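Local coordinates for protein transcriptional regulator, TetR family (Legionella pneumophila subsp. pneumophila str. Philadelphia 1, PDB 3ON4) that probably binds DNA as a dimeric transcriptional regulator of the TetR family, with a helix-turn-helix domain joined to an all-helical C-terminal domain, at residues R14-A19 and I36-I42; E55-V59 and P120-Q126; L155-I159 and F185-I190; Q89-D93 and L179-R183. All blocks are in the same frame, centred on the assembly; numbering follows the deposited sequence.

Interaction 1: R14-A19 and I36-I42; sequences RILAVA and IATAINI
Ile40, late in helix 33-40, lies over three residues of helix 11-26. Its CB sits over one face of the Arg14 guanidinium in one of that side chain's two conformers, nearer the rim than the centre. From there the two branches part. CG2 runs to Val18 CG2; Val18 is modelled in two conformers, so the short 3.3 Å between these methyls is doubtful. CG1 stands between the backbone N and the carbonyl carbon (chi1 62°), a crowded position, and this turns CD1 onto the base of Arg14, 4.0 Å from its CB and also close to Ile15 CG1.

The helices lie crosswise, their segment axes 106° apart, as the first helix of a TetR-type DNA-binding domain lies across the first helix of the helix-turn-helix; residues 36-42 fall within the predicted motif. Asn41 takes a positive phi as the chain turns, and Ile42 then comes back toward helix 11-26. Its CD1 packs 3.8 Å from Ile15 CG1, while its CG2 lies beside the edge of the Arg14 guanidinium.

At the inner end Ile36 CD1 reaches between Ala19 CB (3.9 Å) and Ile15 CG2. A methyl group at Ala19 leaves room for that long branch, and the beta-branched Ile15 and Ile36 have few rotamers on a helix and so lose little freedom on packing. Leu57 of helix 54-77 packs on Ile36 and Ala19. On the outer side Arg14 combines an aliphatic stem with a polar tip: in the same conformer NH1 donates in plane to a water at 2.7 Å, and this water donates to Ile40 O at 2.8 Å.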
loop_
_atom_site.group_PDB
_atom_site.type_symbol
_atom_site.label_atom_id
_atom_site.label_comp_id
_atom_site.label_asym_id
_atom_site.label_seq_id
_atom_site.Cartn_x
_atom_site.Cartn_y
_atom_site.Cartn_z
ATOM N N ARG A 14 3.187 16.631 -21.119
ATOM C CA ARG A 14 4.471 16.012 -20.768
ATOM C C ARG A 14 4.734 16.125 -19.263
ATOM O O ARG A 14 5.331 15.216 -18.650
ATOM C CB ARG A 14 5.617 16.593 -21.599
ATOM C CG ARG A 14 5.505 16.303 -23.082
ATOM C CD ARG A 14 6.861 16.329 -23.793
ATOM N NE ARG A 14 7.713 17.444 -23.387
ATOM C CZ ARG A 14 9.031 17.518 -23.585
ATOM N NH1 ARG A 14 9.683 18.592 -23.178
ATOM N NH2 ARG A 14 9.704 16.531 -24.183
ATOM N N ILE A 15 4.276 17.220 -18.654
ATOM C CA ILE A 15 4.424 17.405 -17.202
ATOM C C ILE A 15 3.589 16.357 -16.487
ATOM O O ILE A 15 4.064 15.674 -15.577
ATOM C CB ILE A 15 3.992 18.826 -16.710
ATOM C CG1 ILE A 15 4.983 19.883 -17.177
ATOM C CG2 ILE A 15 3.879 18.820 -15.166
ATOM C CD1 ILE A 15 4.451 21.344 -17.173
ATOM N N LEU A 16 2.343 16.212 -16.917
ATOM C CA LEU A 16 1.460 15.230 -16.314
ATOM C C LEU A 16 2.046 13.808 -16.428
ATOM O O LEU A 16 2.055 13.056 -15.447
ATOM C CB LEU A 16 0.074 15.285 -16.943
ATOM C CG LEU A 16 -0.762 16.508 -16.548
ATOM C CD1 LEU A 16 -1.949 16.679 -17.525
ATOM C CD2 LEU A 16 -1.221 16.389 -15.092
ATOM N N ALA A 17 2.561 13.473 -17.604
ATOM C CA ALA A 17 3.064 12.103 -17.828
ATOM C C ALA A 17 4.284 11.767 -16.952
ATOM O O ALA A 17 4.370 10.653 -16.381
ATOM C CB ALA A 17 3.351 11.865 -19.322
ATOM N N VAL A 18 5.213 12.712 -16.814
ATOM C CA VAL A 18 6.396 12.460 -15.966
ATOM C C VAL A 18 6.010 12.507 -14.491
ATOM O O VAL A 18 6.491 11.697 -13.708
ATOM C CB VAL A 18 7.568 13.439 -16.216
ATOM C CG1 VAL A 18 8.880 12.860 -15.600
ATOM C CG2 VAL A 18 7.744 13.687 -17.666
ATOM N N ALA A 19 5.096 13.411 -14.110
ATOM C CA ALA A 19 4.657 13.491 -12.712
ATOM C C ALA A 19 4.009 12.178 -12.289
ATOM O O ALA A 19 4.287 11.623 -11.200
ATOM C CB ALA A 19 3.688 14.690 -12.499
ATOM N N ILE A 36 10.935 17.333 -12.232
ATOM C CA ILE A 36 10.230 17.271 -13.521
ATOM C C ILE A 36 10.966 18.119 -14.551
ATOM O O ILE A 36 11.196 17.674 -15.673
ATOM C CB ILE A 36 8.770 17.774 -13.425
ATOM C CG1 ILE A 36 7.954 16.867 -12.507
ATOM C CG2 ILE A 36 8.128 17.843 -14.804
ATOM C CD1 ILE A 36 6.524 17.329 -12.345
ATOM N N ALA A 37 11.319 19.335 -14.158
ATOM C CA ALA A 37 12.037 20.265 -15.026
ATOM C C ALA A 37 13.331 19.643 -15.564
ATOM O O ALA A 37 13.656 19.763 -16.760
ATOM C CB ALA A 37 12.357 21.537 -14.272
ATOM N N THR A 38 14.065 18.988 -14.674
ATOM C CA THR A 38 15.324 18.348 -15.040
ATOM C C THR A 38 15.047 17.182 -15.984
ATOM O O THR A 38 15.755 17.001 -16.958
ATOM C CB THR A 38 16.059 17.842 -13.776
ATOM O OG1 THR A 38 16.477 18.972 -13.001
ATOM C CG2 THR A 38 17.295 16.997 -14.123
ATOM N N ALA A 39 13.982 16.426 -15.717
ATOM C CA ALA A 39 13.714 15.187 -16.473
ATOM C C ALA A 39 13.401 15.467 -17.939
ATOM O O ALA A 39 13.870 14.735 -18.817
ATOM C CB ALA A 39 12.570 14.385 -15.819
ATOM N N ILE A 40 12.606 16.513 -18.192
ATOM C CA ILE A 40 12.139 16.826 -19.546
ATOM C C ILE A 40 12.684 18.156 -20.085
ATOM O O ILE A 40 12.241 18.650 -21.132
ATOM C CB ILE A 40 10.592 16.738 -19.647
ATOM C CG1 ILE A 40 9.896 17.745 -18.719
ATOM C CG2 ILE A 40 10.132 15.296 -19.318
ATOM C CD1 ILE A 40 8.388 17.938 -19.003
ATOM N N ASN A 41 13.660 18.716 -19.373
ATOM C CA ASN A 41 14.396 19.891 -19.811
ATOM C C ASN A 41 13.507 21.092 -20.157
ATOM O O ASN A 41 13.611 21.650 -21.239
ATOM C CB ASN A 41 15.343 19.527 -20.973
ATOM C CG ASN A 41 16.436 18.554 -20.551
ATOM O OD1 ASN A 41 16.797 18.480 -19.358
ATOM N ND2 ASN A 41 16.993 17.811 -21.524
ATOM N N ILE A 42 12.643 21.466 -19.216
ATOM C CA ILE A 42 11.868 22.728 -19.263
ATOM C C ILE A 42 12.190 23.542 -18.007
ATOM O O ILE A 42 12.780 23.031 -17.063
ATOM C CB ILE A 42 10.317 22.480 -19.372
ATOM C CG1 ILE A 42 9.799 21.750 -18.124
ATOM C CG2 ILE A 42 9.994 21.719 -20.679
ATOM C CD1 ILE A 42 8.304 21.449 -18.094
HETATM O O HOH W 1 12.301 18.987 -23.917
#

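Interaction 2: E55-V59 and P120-Q126; sequences EDLGV and PVSIQNQ
Ser122 OG gives its hydrogen to Glu55 OE2 at 2.7 Å, the one direct hydrogen bond between segments 55-59 and 120-126. The hydroxyl meets the anti side of the carboxylate oxygen, 28° out of its plane. A water supports the same oxygen, donating to Glu55 OE2 at 2.8 Å and accepting from Ser122 N, so a backbone N-H in the first turn of the helix is tied to the carboxylate indirectly. A negative charge suits this place, since it would probably be stabilised by the positive end of the helix dipole.

The reach comes from an extended Glu55 chain, whose CG points opposite the backbone N (chi1 173°). The acid slides past Pro120, whose CB lies 3.5 Å from Glu55 CD. Pro120 occupies the N-cap position, where a residue lacking an N-H loses no helical bond.

Beyond the polar pair, one turn further along, the contact is apolar. Val59 CG2 packs on Ile123 CG1 at 3.7 Å and also touches Ser122, and Val59 CG1 meets the stem of Gln126. Ile123 CD1 settles 3.9 Å from Gly58 CA; with no side chain, Gly58 lets the methyl come right up to the backbone.

The two segments run nearly parallel, 7° apart. Further along, Ile62 of helix 54-77 continues the packing against Ile123 and Gln126, Tyr28 touches Ile123, and on the far side of helix 54-77 Leu57 faces helices 11-26 and 33-40, linking the DNA-binding domain to the C-terminal bundle.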
loop_
_atom_site.group_PDB
_atom_site.type_symbol
_atom_site.label_atom_id
_atom_site.label_comp_id
_atom_site.label_asym_id
_atom_site.label_seq_id
_atom_site.Cartn_x
_atom_site.Cartn_y
_atom_site.Cartn_z
ATOM N N GLU A 55 -0.040 20.928 -5.209
ATOM C CA GLU A 55 -1.401 20.404 -5.054
ATOM C C GLU A 55 -2.171 20.375 -6.371
ATOM O O GLU A 55 -2.847 19.377 -6.675
ATOM C CB GLU A 55 -2.183 21.225 -4.017
ATOM C CG GLU A 55 -3.670 20.892 -3.866
ATOM C CD GLU A 55 -4.365 21.712 -2.767
ATOM O OE1 GLU A 55 -3.691 22.405 -1.956
ATOM O OE2 GLU A 55 -5.603 21.657 -2.708
ATOM N N ASP A 56 -2.084 21.463 -7.129
ATOM C CA ASP A 56 -2.751 21.544 -8.427
ATOM C C ASP A 56 -2.325 20.424 -9.371
ATOM O O ASP A 56 -3.154 19.872 -10.099
ATOM C CB ASP A 56 -2.494 22.893 -9.088
ATOM C CG ASP A 56 -3.121 24.048 -8.322
ATOM O OD1 ASP A 56 -4.311 23.979 -8.008
ATOM O OD2 ASP A 56 -2.417 25.028 -8.050
ATOM N N LEU A 57 -1.029 20.102 -9.349
ATOM C CA LEU A 57 -0.503 19.037 -10.194
ATOM C C LEU A 57 -1.010 17.698 -9.670
ATOM O O LEU A 57 -1.467 16.865 -10.465
ATOM C CB LEU A 57 1.023 19.068 -10.248
ATOM C CG LEU A 57 1.712 17.929 -11.003
ATOM C CD1 LEU A 57 1.224 17.886 -12.456
ATOM C CD2 LEU A 57 3.247 18.101 -10.944
ATOM N N GLY A 58 -0.954 17.488 -8.354
ATOM C CA GLY A 58 -1.457 16.250 -7.775
ATOM C C GLY A 58 -2.908 15.954 -8.191
ATOM O O GLY A 58 -3.228 14.849 -8.618
ATOM N N VAL A 59 -3.785 16.940 -8.056
ATOM C CA VAL A 59 -5.197 16.801 -8.424
ATOM C C VAL A 59 -5.342 16.429 -9.902
ATOM O O VAL A 59 -6.097 15.518 -10.271
ATOM C CB VAL A 59 -5.966 18.106 -8.121
ATOM C CG1 VAL A 59 -7.340 18.152 -8.825
ATOM C CG2 VAL A 59 -6.120 18.294 -6.612
ATOM N N PRO A 120 -3.275 17.285 0.770
ATOM C CA PRO A 120 -4.381 18.214 0.796
ATOM C C PRO A 120 -5.708 17.496 0.511
ATOM O O PRO A 120 -5.730 16.482 -0.188
ATOM C CB PRO A 120 -4.035 19.193 -0.326
ATOM C CG PRO A 120 -2.554 19.117 -0.436
ATOM C CD PRO A 120 -2.215 17.706 -0.172
ATOM N N VAL A 121 -6.797 18.035 1.036
ATOM C CA VAL A 121 -8.103 17.394 0.901
ATOM C C VAL A 121 -8.522 17.223 -0.577
ATOM O O VAL A 121 -9.128 16.207 -0.950
ATOM C CB VAL A 121 -9.187 18.179 1.665
ATOM C CG1 VAL A 121 -10.578 17.668 1.318
ATOM C CG2 VAL A 121 -8.914 18.110 3.180
ATOM N N SER A 122 -8.182 18.193 -1.426
ATOM C CA SER A 122 -8.505 18.057 -2.853
ATOM C C SER A 122 -7.928 16.759 -3.436
ATOM O O SER A 122 -8.579 16.061 -4.221
ATOM C CB SER A 122 -7.993 19.260 -3.646
ATOM O OG SER A 122 -6.572 19.328 -3.551
ATOM N N ILE A 123 -6.716 16.406 -3.039
ATOM C CA ILE A 123 -6.086 15.213 -3.590
ATOM C C ILE A 123 -6.697 13.963 -2.961
ATOM O O ILE A 123 -6.941 12.955 -3.647
ATOM C CB ILE A 123 -4.557 15.263 -3.410
ATOM C CG1 ILE A 123 -3.985 16.481 -4.179
ATOM C CG2 ILE A 123 -3.906 14.004 -3.900
ATOM C CD1 ILE A 123 -2.461 16.637 -4.012
ATOM N N GLN A 124 -6.904 14.012 -1.651
ATOM C CA GLN A 124 -7.609 12.942 -0.941
ATOM C C GLN A 124 -8.913 12.571 -1.646
ATOM O O GLN A 124 -9.180 11.396 -1.900
ATOM C CB GLN A 124 -7.929 13.368 0.499
ATOM C CG GLN A 124 -6.726 13.446 1.415
ATOM C CD GLN A 124 -7.114 13.790 2.836
ATOM O OE1 GLN A 124 -8.189 14.336 3.080
ATOM N NE2 GLN A 124 -6.237 13.508 3.768
ATOM N N ASN A 125 -9.722 13.581 -1.949
ATOM C CA ASN A 125 -11.014 13.371 -2.605
ATOM C C ASN A 125 -10.871 12.760 -4.023
ATOM O O ASN A 125 -11.645 11.878 -4.416
ATOM C CB ASN A 125 -11.861 14.664 -2.580
ATOM C CG ASN A 125 -12.360 15.004 -1.169
ATOM O OD1 ASN A 125 -12.096 14.272 -0.211
ATOM N ND2 ASN A 125 -13.062 16.116 -1.037
ATOM N N GLN A 126 -9.840 13.150 -4.764
ATOM C CA GLN A 126 -9.615 12.533 -6.084
ATOM C C GLN A 126 -9.171 11.083 -5.944
ATOM O O GLN A 126 -9.587 10.208 -6.719
ATOM C CB GLN A 126 -8.578 13.303 -6.898
ATOM C CG GLN A 126 -8.985 14.680 -7.266
ATOM C CD GLN A 126 -10.104 14.741 -8.294
ATOM O OE1 GLN A 126 -10.292 13.824 -9.110
ATOM N NE2 GLN A 126 -10.864 15.822 -8.248
HETATM O O HOH W 2 -7.289 20.837 -0.676
#

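Interaction 3: L155-I159 and F185-I190; sequences LAKQI and FIDQTI
Phe185 pushes its ring from helix 177-189 onto helix 149-173, and the tight part of the contact gathers at the ring's far end. Leu155 CD1 approaches obliquely, 3.7 Å from Phe185 CZ, and Ile159 CG1 lies at the edge, 3.9 Å from CE2. Gln158 OE1 also comes in the ring plane, 3.6 Å from CZ, with the amide turned 90° to the ring; Gln158 NE2 bonds to Gly181 O of the second subunit.

Thr189 uses both its branches. OG1 lies above one ring face, toward the rim, and donates to Phe185 O at 2.7 Å; because Thr189 N reaches this oxygen from the opposite face of the carbonyl plane, the last helical turn is gripped twice. That setting of OG1 (chi1 -51°) directs CG2 to Leu155 CD1 at 3.8 Å.

Packing is looser where the helix has ended: Ile190 CG1 stands 4.2 Å from Leu155 CD2, and its CD1 only brushes Ile159. Leu142 of helix 121-144 backs both Leu155 and Ile190.

Phe185 also packs on Gln158 of the second subunit, consistent with the four-helix bundle in which the last two helices of each TetR-family subunit meet.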
loop_
_atom_site.group_PDB
_atom_site.type_symbol
_atom_site.label_atom_id
_atom_site.label_comp_id
_atom_site.label_asym_id
_atom_site.label_seq_id
_atom_site.Cartn_x
_atom_site.Cartn_y
_atom_site.Cartn_z
ATOM N N LEU A 155 -16.550 -9.060 -2.612
ATOM C CA LEU A 155 -15.515 -9.632 -3.482
ATOM C C LEU A 155 -14.768 -8.532 -4.244
ATOM O O LEU A 155 -13.549 -8.622 -4.438
ATOM C CB LEU A 155 -16.128 -10.642 -4.464
ATOM C CG LEU A 155 -15.195 -11.478 -5.350
ATOM C CD1 LEU A 155 -14.058 -12.091 -4.563
ATOM C CD2 LEU A 155 -15.993 -12.605 -6.090
ATOM N N ALA A 156 -15.497 -7.511 -4.695
ATOM C CA ALA A 156 -14.854 -6.385 -5.360
ATOM C C ALA A 156 -13.788 -5.787 -4.416
ATOM O O ALA A 156 -12.681 -5.502 -4.826
ATOM C CB ALA A 156 -15.901 -5.323 -5.765
ATOM N N LYS A 157 -14.135 -5.614 -3.146
ATOM C CA LYS A 157 -13.190 -5.051 -2.173
ATOM C C LYS A 157 -12.018 -5.981 -1.850
ATOM O O LYS A 157 -10.914 -5.500 -1.648
ATOM C CB LYS A 157 -13.922 -4.593 -0.910
ATOM C CG LYS A 157 -14.847 -3.384 -1.215
ATOM C CD LYS A 157 -15.637 -2.914 -0.045
ATOM C CE LYS A 157 -16.468 -1.690 -0.444
ATOM N NZ LYS A 157 -17.534 -1.335 0.522
ATOM N N GLN A 158 -12.238 -7.299 -1.838
ATOM C CA GLN A 158 -11.134 -8.236 -1.640
ATOM C C GLN A 158 -10.166 -8.177 -2.811
ATOM O O GLN A 158 -8.928 -8.190 -2.650
ATOM C CB GLN A 158 -11.649 -9.673 -1.475
ATOM C CG GLN A 158 -12.228 -9.999 -0.121
ATOM C CD GLN A 158 -12.756 -11.426 -0.103
ATOM O OE1 GLN A 158 -13.439 -11.831 -1.038
ATOM N NE2 GLN A 158 -12.425 -12.190 0.932
ATOM N N ILE A 159 -10.735 -8.103 -4.013
ATOM C CA ILE A 159 -9.931 -8.116 -5.197
ATOM C C ILE A 159 -9.031 -6.887 -5.231
ATOM O O ILE A 159 -7.834 -7.024 -5.462
ATOM C CB ILE A 159 -10.768 -8.170 -6.489
ATOM C CG1 ILE A 159 -11.405 -9.549 -6.662
ATOM C CG2 ILE A 159 -9.883 -7.876 -7.723
ATOM C CD1 ILE A 159 -12.501 -9.546 -7.735
ATOM N N PHE A 185 -6.177 -16.117 -6.692
ATOM C CA PHE A 185 -7.395 -15.790 -5.951
ATOM C C PHE A 185 -8.577 -15.578 -6.904
ATOM O O PHE A 185 -9.686 -16.077 -6.671
ATOM C CB PHE A 185 -7.198 -14.545 -5.083
ATOM C CG PHE A 185 -8.471 -14.045 -4.432
ATOM C CD1 PHE A 185 -8.904 -14.574 -3.233
ATOM C CD2 PHE A 185 -9.215 -13.026 -5.012
ATOM C CE1 PHE A 185 -10.076 -14.122 -2.627
ATOM C CE2 PHE A 185 -10.365 -12.549 -4.403
ATOM C CZ PHE A 185 -10.800 -13.106 -3.209
ATOM N N ILE A 186 -8.328 -14.847 -7.976
ATOM C CA ILE A 186 -9.365 -14.553 -8.975
ATOM C C ILE A 186 -9.880 -15.873 -9.584
ATOM O O ILE A 186 -11.095 -16.148 -9.596
ATOM C CB ILE A 186 -8.825 -13.587 -10.074
ATOM C CG1 ILE A 186 -8.535 -12.200 -9.500
ATOM C CG2 ILE A 186 -9.803 -13.470 -11.237
ATOM C CD1 ILE A 186 -7.682 -11.264 -10.425
ATOM N N ASP A 187 -8.935 -16.686 -10.051
ATOM C CA ASP A 187 -9.232 -17.926 -10.745
ATOM C C ASP A 187 -9.945 -18.921 -9.851
ATOM O O ASP A 187 -10.776 -19.684 -10.329
ATOM C CB ASP A 187 -7.942 -18.575 -11.267
ATOM C CG ASP A 187 -7.279 -17.777 -12.372
ATOM O OD1 ASP A 187 -7.911 -16.812 -12.881
ATOM O OD2 ASP A 187 -6.126 -18.132 -12.743
ATOM N N GLN A 188 -9.592 -18.952 -8.568
ATOM C CA GLN A 188 -10.189 -19.933 -7.656
ATOM C C GLN A 188 -11.520 -19.460 -7.057
ATOM O O GLN A 188 -12.351 -20.288 -6.676
ATOM C CB GLN A 188 -9.205 -20.350 -6.554
ATOM C CG GLN A 188 -7.915 -21.034 -7.073
ATOM C CD GLN A 188 -8.179 -22.301 -7.879
ATOM O OE1 GLN A 188 -8.802 -23.246 -7.388
ATOM N NE2 GLN A 188 -7.701 -22.329 -9.124
ATOM N N THR A 189 -11.735 -18.147 -7.008
ATOM C CA THR A 189 -12.901 -17.582 -6.319
ATOM C C THR A 189 -14.066 -17.277 -7.256
ATOM O O THR A 189 -15.218 -17.488 -6.874
ATOM C CB THR A 189 -12.541 -16.304 -5.513
ATOM O OG1 THR A 189 -11.404 -16.572 -4.684
ATOM C CG2 THR A 189 -13.718 -15.862 -4.614
ATOM N N ILE A 190 -13.778 -16.810 -8.472
ATOM C CA ILE A 190 -14.825 -16.408 -9.431
ATOM C C ILE A 190 -15.288 -17.550 -10.338
ATOM O O ILE A 190 -14.469 -18.320 -10.826
ATOM C CB ILE A 190 -14.349 -15.257 -10.340
ATOM C CG1 ILE A 190 -14.110 -13.993 -9.524
ATOM C CG2 ILE A 190 -15.374 -14.971 -11.450
ATOM C CD1 ILE A 190 -13.466 -12.906 -10.322
#

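Interaction 4: Q89-D93 and L179-R183; sequences QKFFD and LEGVR
Segments 89-93 and 179-183 run nearly antiparallel, 160° apart, with axes 11.3 Å from each other, a spacing wide enough for a phenylalanine to fill. They join helix 84-98 to helix 177-189 within the all-helical C-terminal domain of the TetR fold.

Phe92 does the filling. Its ring extends across the gap and lies against Val182. CG1 of that valine stands over the ring centre, 3.9 Å from the centroid and 11° off the normal, a CH-pi contact, while Val182 CB is 3.7 Å from Phe92 CZ. Leu179 adds CD2 at the ring's far end. Val163 of helix 149-173 touches both Phe92 and Val182, so a large flat ring and a compact beta-branched side chain together occupy the space among three helices.

Toward the surface the chemistry turns polar. Arg183 bends at chi2 and lays its guanidinium across the stem of Gln89, whose CG lies above one face near the rim, 3.7 Å from Arg183 NE. The amide and guanidinium planes are 41° apart, and both groups turn to Asp187 OD1, Gln89 NE2 in a hydrogen bond and Arg183 NE in a salt bridge. Asp93 has the opposite charge to Arg183, but its OD1 stays 4.2 Å from NH1, beyond salt-bridge distance. One water spans that gap: it accepts from Arg183 NH1 and donates to both Gln89 O and Asp93 OD1, each of the three bonds 2.8 Å long.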
loop_
_atom_site.group_PDB
_atom_site.type_symbol
_atom_site.label_atom_id
_atom_site.label_comp_id
_atom_site.label_asym_id
_atom_site.label_seq_id
_atom_site.Cartn_x
_atom_site.Cartn_y
_atom_site.Cartn_z
ATOM N N GLN A 89 -9.993 -10.895 -15.012
ATOM C CA GLN A 89 -8.611 -11.265 -15.382
ATOM C C GLN A 89 -7.943 -10.170 -16.232
ATOM O O GLN A 89 -6.771 -9.810 -16.020
ATOM C CB GLN A 89 -8.577 -12.631 -16.113
ATOM C CG GLN A 89 -8.964 -13.832 -15.221
ATOM C CD GLN A 89 -9.191 -15.133 -15.993
ATOM O OE1 GLN A 89 -9.613 -15.127 -17.157
ATOM N NE2 GLN A 89 -8.942 -16.259 -15.331
ATOM N N LYS A 90 -8.690 -9.614 -17.181
ATOM C CA LYS A 90 -8.143 -8.572 -18.058
ATOM C C LYS A 90 -7.952 -7.249 -17.322
ATOM O O LYS A 90 -7.031 -6.486 -17.636
ATOM C CB LYS A 90 -9.024 -8.366 -19.301
ATOM C CG LYS A 90 -9.070 -9.539 -20.246
ATOM C CD LYS A 90 -7.740 -9.842 -20.957
ATOM C CE LYS A 90 -7.906 -11.063 -21.867
ATOM N NZ LYS A 90 -6.648 -11.553 -22.537
ATOM N N PHE A 91 -8.816 -6.979 -16.344
ATOM C CA PHE A 91 -8.627 -5.842 -15.446
ATOM C C PHE A 91 -7.267 -5.939 -14.764
ATOM O O PHE A 91 -6.502 -4.970 -14.763
ATOM C CB PHE A 91 -9.760 -5.774 -14.416
ATOM C CG PHE A 91 -9.385 -5.101 -13.136
ATOM C CD1 PHE A 91 -9.433 -3.721 -13.018
ATOM C CD2 PHE A 91 -9.004 -5.851 -12.037
ATOM C CE1 PHE A 91 -9.094 -3.111 -11.827
ATOM C CE2 PHE A 91 -8.672 -5.242 -10.847
ATOM C CZ PHE A 91 -8.712 -3.891 -10.737
ATOM N N PHE A 92 -6.942 -7.105 -14.209
ATOM C CA PHE A 92 -5.633 -7.264 -13.570
ATOM C C PHE A 92 -4.484 -7.100 -14.570
ATOM O O PHE A 92 -3.498 -6.406 -14.268
ATOM C CB PHE A 92 -5.531 -8.589 -12.824
ATOM C CG PHE A 92 -4.278 -8.713 -11.977
ATOM C CD1 PHE A 92 -3.869 -7.671 -11.162
ATOM C CD2 PHE A 92 -3.519 -9.867 -12.006
ATOM C CE1 PHE A 92 -2.708 -7.787 -10.373
ATOM C CE2 PHE A 92 -2.354 -9.979 -11.229
ATOM C CZ PHE A 92 -1.973 -8.943 -10.411
ATOM N N ASP A 93 -4.617 -7.690 -15.761
ATOM C CA ASP A 93 -3.620 -7.483 -16.838
ATOM C C ASP A 93 -3.435 -5.989 -17.159
ATOM O O ASP A 93 -2.303 -5.505 -17.315
ATOM C CB ASP A 93 -3.988 -8.253 -18.118
ATOM C CG ASP A 93 -3.878 -9.778 -17.977
ATOM O OD1 ASP A 93 -3.244 -10.313 -17.027
ATOM O OD2 ASP A 93 -4.417 -10.464 -18.873
ATOM N N LEU A 179 2.120 -11.464 -7.341
ATOM C CA LEU A 179 1.152 -11.127 -8.379
ATOM C C LEU A 179 0.422 -12.383 -8.860
ATOM O O LEU A 179 -0.758 -12.331 -9.191
ATOM C CB LEU A 179 1.850 -10.440 -9.549
ATOM C CG LEU A 179 2.621 -9.168 -9.172
ATOM C CD1 LEU A 179 3.347 -8.588 -10.362
ATOM C CD2 LEU A 179 1.693 -8.149 -8.572
ATOM N N GLU A 180 1.135 -13.501 -8.893
ATOM C CA GLU A 180 0.511 -14.787 -9.250
ATOM C C GLU A 180 -0.587 -15.123 -8.249
ATOM O O GLU A 180 -1.614 -15.649 -8.617
ATOM C CB GLU A 180 1.554 -15.900 -9.315
ATOM C CG GLU A 180 2.526 -15.757 -10.485
ATOM C CD GLU A 180 3.641 -16.795 -10.452
ATOM O OE1 GLU A 180 3.682 -17.596 -9.502
ATOM O OE2 GLU A 180 4.478 -16.810 -11.380
ATOM N N GLY A 181 -0.352 -14.790 -6.987
ATOM C CA GLY A 181 -1.323 -14.976 -5.912
ATOM C C GLY A 181 -2.629 -14.236 -6.116
ATOM O O GLY A 181 -3.698 -14.742 -5.754
ATOM N N VAL A 182 -2.545 -13.040 -6.685
ATOM C CA VAL A 182 -3.728 -12.260 -7.015
ATOM C C VAL A 182 -4.514 -12.999 -8.096
ATOM O O VAL A 182 -5.734 -13.169 -7.991
ATOM C CB VAL A 182 -3.374 -10.877 -7.553
ATOM C CG1 VAL A 182 -4.667 -10.085 -7.836
ATOM C CG2 VAL A 182 -2.457 -10.145 -6.570
ATOM N N ARG A 183 -3.817 -13.405 -9.146
ATOM C CA ARG A 183 -4.453 -14.179 -10.210
ATOM C C ARG A 183 -5.042 -15.488 -9.704
ATOM O O ARG A 183 -6.150 -15.829 -10.083
ATOM C CB ARG A 183 -3.479 -14.427 -11.352
ATOM C CG ARG A 183 -4.050 -15.170 -12.546
ATOM C CD ARG A 183 -5.309 -14.545 -13.148
ATOM N NE ARG A 183 -5.743 -15.367 -14.276
ATOM C CZ ARG A 183 -5.463 -15.145 -15.562
ATOM N NH1 ARG A 183 -4.778 -14.078 -15.964
ATOM N NH2 ARG A 183 -5.900 -16.006 -16.468
HETATM O O HOH W 3 -4.788 -11.476 -15.060
#

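Interactions 1 and 2 share a boundary: Leu57, on the helix of 55-59, packs on Ile15, Ala19 and Ile36, so the DNA-binding domain and the start of helix 121-144 are joined through helix 54-77. Interactions 3 and 4 lie on the opposite side of the chain's centre, their centres about 10 Å apart, and both use helix 177-189; Asp187 connects them through Gln89 and Arg183. Interaction 3 is the most buried and has no direct hydrogen bond between its segments. The other three are partly buried, each pairing apolar packing with a water-bridged polar rim; interaction 2 adds a direct hydrogen bond between its segments.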